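Local coordinates for protein vaginolysin (Gardnerella vaginalis, PDB 5IMY) that probably binds cholesterol in host membranes and acts as a secreted pore-forming toxin of the cholesterol-dependent cytolysin family, at residues A[76-81]-A[349-354]. Residues are numbered along the deposited sequence; the frame is centred on the assembly and turned at random.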
loop_
_atom_site.group_PDB
_atom_site.type_symbol
_atom_site.label_atom_id
_atom_site.label_comp_id
_atom_site.label_asym_id
_atom_site.label_seq_id
_atom_site.Cartn_x
_atom_site.Cartn_y
_atom_site.Cartn_z
ATOM N N THR A 76 -25.804 -6.492 18.588
ATOM C CA THR A 76 -25.716 -7.420 19.703
ATOM C C THR A 76 -27.052 -7.481 20.426
ATOM O O THR A 76 -27.841 -6.534 20.392
ATOM C CB THR A 76 -24.607 -7.011 20.687
ATOM O OG1 THR A 76 -24.520 -7.974 21.745
ATOM C CG2 THR A 76 -24.882 -5.632 21.276
ATOM N N SER A 77 -27.297 -8.618 21.076
ATOM C CA SER A 77 -28.456 -8.799 21.941
ATOM C C SER A 77 -28.047 -9.037 23.387
ATOM O O SER A 77 -28.910 -9.306 24.230
ATOM C CB SER A 77 -29.312 -9.969 21.448
ATOM O OG SER A 77 -28.685 -11.207 21.731
ATOM N N ASN A 78 -26.757 -8.944 23.691
ATOM C CA ASN A 78 -26.211 -9.266 25.005
ATOM C C ASN A 78 -25.774 -7.955 25.655
ATOM O O ASN A 78 -24.628 -7.527 25.517
ATOM C CB ASN A 78 -25.054 -10.254 24.868
ATOM C CG ASN A 78 -24.623 -10.842 26.193
ATOM O OD1 ASN A 78 -23.639 -10.406 26.787
ATOM N ND2 ASN A 78 -25.362 -11.840 26.665
ATOM N N LEU A 79 -26.700 -7.319 26.366
ATOM C CA LEU A 79 -26.463 -6.007 26.950
ATOM C C LEU A 79 -25.812 -6.136 28.320
ATOM O O LEU A 79 -26.103 -7.058 29.084
ATOM C CB LEU A 79 -27.769 -5.222 27.076
ATOM C CG LEU A 79 -28.412 -4.767 25.764
ATOM C CD1 LEU A 79 -29.200 -5.897 25.117
ATOM C CD2 LEU A 79 -29.304 -3.554 26.003
ATOM N N SER A 80 -24.933 -5.186 28.627
ATOM C CA SER A 80 -24.190 -5.214 29.878
ATOM C C SER A 80 -25.055 -4.741 31.039
ATOM O O SER A 80 -25.903 -3.858 30.894
ATOM C CB SER A 80 -22.943 -4.335 29.784
ATOM O OG SER A 80 -22.008 -4.866 28.864
ATOM N N VAL A 81 -24.830 -5.349 32.201
ATOM C CA VAL A 81 -25.444 -4.923 33.453
ATOM C C VAL A 81 -24.453 -4.026 34.181
ATOM O O VAL A 81 -23.264 -4.354 34.281
ATOM C CB VAL A 81 -25.841 -6.132 34.319
ATOM C CG1 VAL A 81 -26.354 -5.679 35.682
ATOM C CG2 VAL A 81 -26.896 -6.965 33.607
ATOM N N ALA A 349 -24.865 -9.494 32.376
ATOM C CA ALA A 349 -25.475 -9.229 31.083
ATOM C C ALA A 349 -26.945 -9.616 31.128
ATOM O O ALA A 349 -27.370 -10.431 31.950
ATOM C CB ALA A 349 -24.762 -9.991 29.960
ATOM N N TYR A 350 -27.722 -9.016 30.229
ATOM C CA TYR A 350 -29.133 -9.342 30.103
ATOM C C TYR A 350 -29.538 -9.281 28.639
ATOM O O TYR A 350 -28.945 -8.552 27.840
ATOM C CB TYR A 350 -30.018 -8.400 30.938
ATOM C CG TYR A 350 -30.064 -6.964 30.465
ATOM C CD1 TYR A 350 -31.159 -6.479 29.760
ATOM C CD2 TYR A 350 -29.024 -6.085 30.740
ATOM C CE1 TYR A 350 -31.211 -5.163 29.335
ATOM C CE2 TYR A 350 -29.067 -4.769 30.316
ATOM C CZ TYR A 350 -30.162 -4.314 29.615
ATOM O OH TYR A 350 -30.210 -3.006 29.194
ATOM N N THR A 351 -30.552 -10.071 28.299
ATOM C CA THR A 351 -31.101 -10.137 26.954
ATOM C C THR A 351 -32.579 -9.775 27.003
ATOM O O THR A 351 -33.288 -10.155 27.940
ATOM C CB THR A 351 -30.929 -11.538 26.356
ATOM O OG1 THR A 351 -29.544 -11.901 26.370
ATOM C CG2 THR A 351 -31.452 -11.590 24.925
ATOM N N THR A 352 -33.038 -9.036 25.997
ATOM C CA THR A 352 -34.442 -8.678 25.873
ATOM C C THR A 352 -35.046 -9.362 24.654
ATOM O O THR A 352 -34.375 -9.570 23.640
ATOM C CB THR A 352 -34.633 -7.161 25.749
ATOM O OG1 THR A 352 -34.101 -6.707 24.497
ATOM C CG2 THR A 352 -33.943 -6.430 26.892
ATOM N N SER A 353 -36.324 -9.710 24.772
ATOM C CA SER A 353 -37.084 -10.301 23.684
ATOM C C SER A 353 -38.382 -9.526 23.512
ATOM O O SER A 353 -38.942 -9.002 24.480
ATOM C CB SER A 353 -37.386 -11.781 23.950
ATOM O OG SER A 353 -36.191 -12.529 24.083
ATOM N N PHE A 354 -38.854 -9.449 22.272
ATOM C CA PHE A 354 -40.085 -8.726 21.986
ATOM C C PHE A 354 -41.289 -9.486 22.528
ATOM O O PHE A 354 -41.381 -10.709 22.405
ATOM C CB PHE A 354 -40.244 -8.511 20.482
ATOM C CG PHE A 354 -39.318 -7.473 19.914
ATOM C CD1 PHE A 354 -39.505 -6.130 20.196
ATOM C CD2 PHE A 354 -38.270 -7.838 19.084
ATOM C CE1 PHE A 354 -38.659 -5.171 19.673
ATOM C CE2 PHE A 354 -37.421 -6.884 18.557
ATOM C CZ PHE A 354 -37.615 -5.549 18.851
HETATM O O HOH W 1 -31.357 -7.811 23.911
HETATM O O HOH W 2 -27.781 -12.773 24.283
#
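Leu79 lays its CB over one face of the Tyr350 ring, 3.8 Å from the ring centroid and displaced toward the rim, a CH-pi contact. At the ring's edge, Ser80 O lies in plane, 3.3 Å from Tyr350 CE2, and Val81 CG2 approaches CD2 of the same ring. A chi1 of 68° sets Tyr350 CG between its own backbone N and carbonyl carbon, which turns the ring toward Leu79 of strand 79-80; its hydroxyl, beside Leu79 CD2, is hydrogen-bonded to Asn104, as is Ser80 O, and Leu101 of helix 99-102 packs against both Leu79 and Tyr350. The backbones form a short antiparallel ladder. Leu79 and Tyr350 are its hydrogen-bonded pair, joined by Leu79 N to Tyr350 O (3.0 Å) and by Tyr350 N to Leu79 O (2.8 Å); Ser80 and Ala349 follow as a non-hydrogen-bonded pair. Strand 79-80 thus borders strand 347-354, whose other neighbour is strand 253-261, in the large antiparallel sheet of the cytolysin. On the face bearing Ala349, its CB lies against Asn78 OD1 at 3.4 Å; the polar partner of that oxygen is Lys215 NZ, through a hydrogen bond. At Ser77, which lies outside the strand, two waters bridge the segments: one donates to Ser77 O and accepts from Thr352 N (2.9 Å each), while another links Ser77 OG to Thr351 OG1.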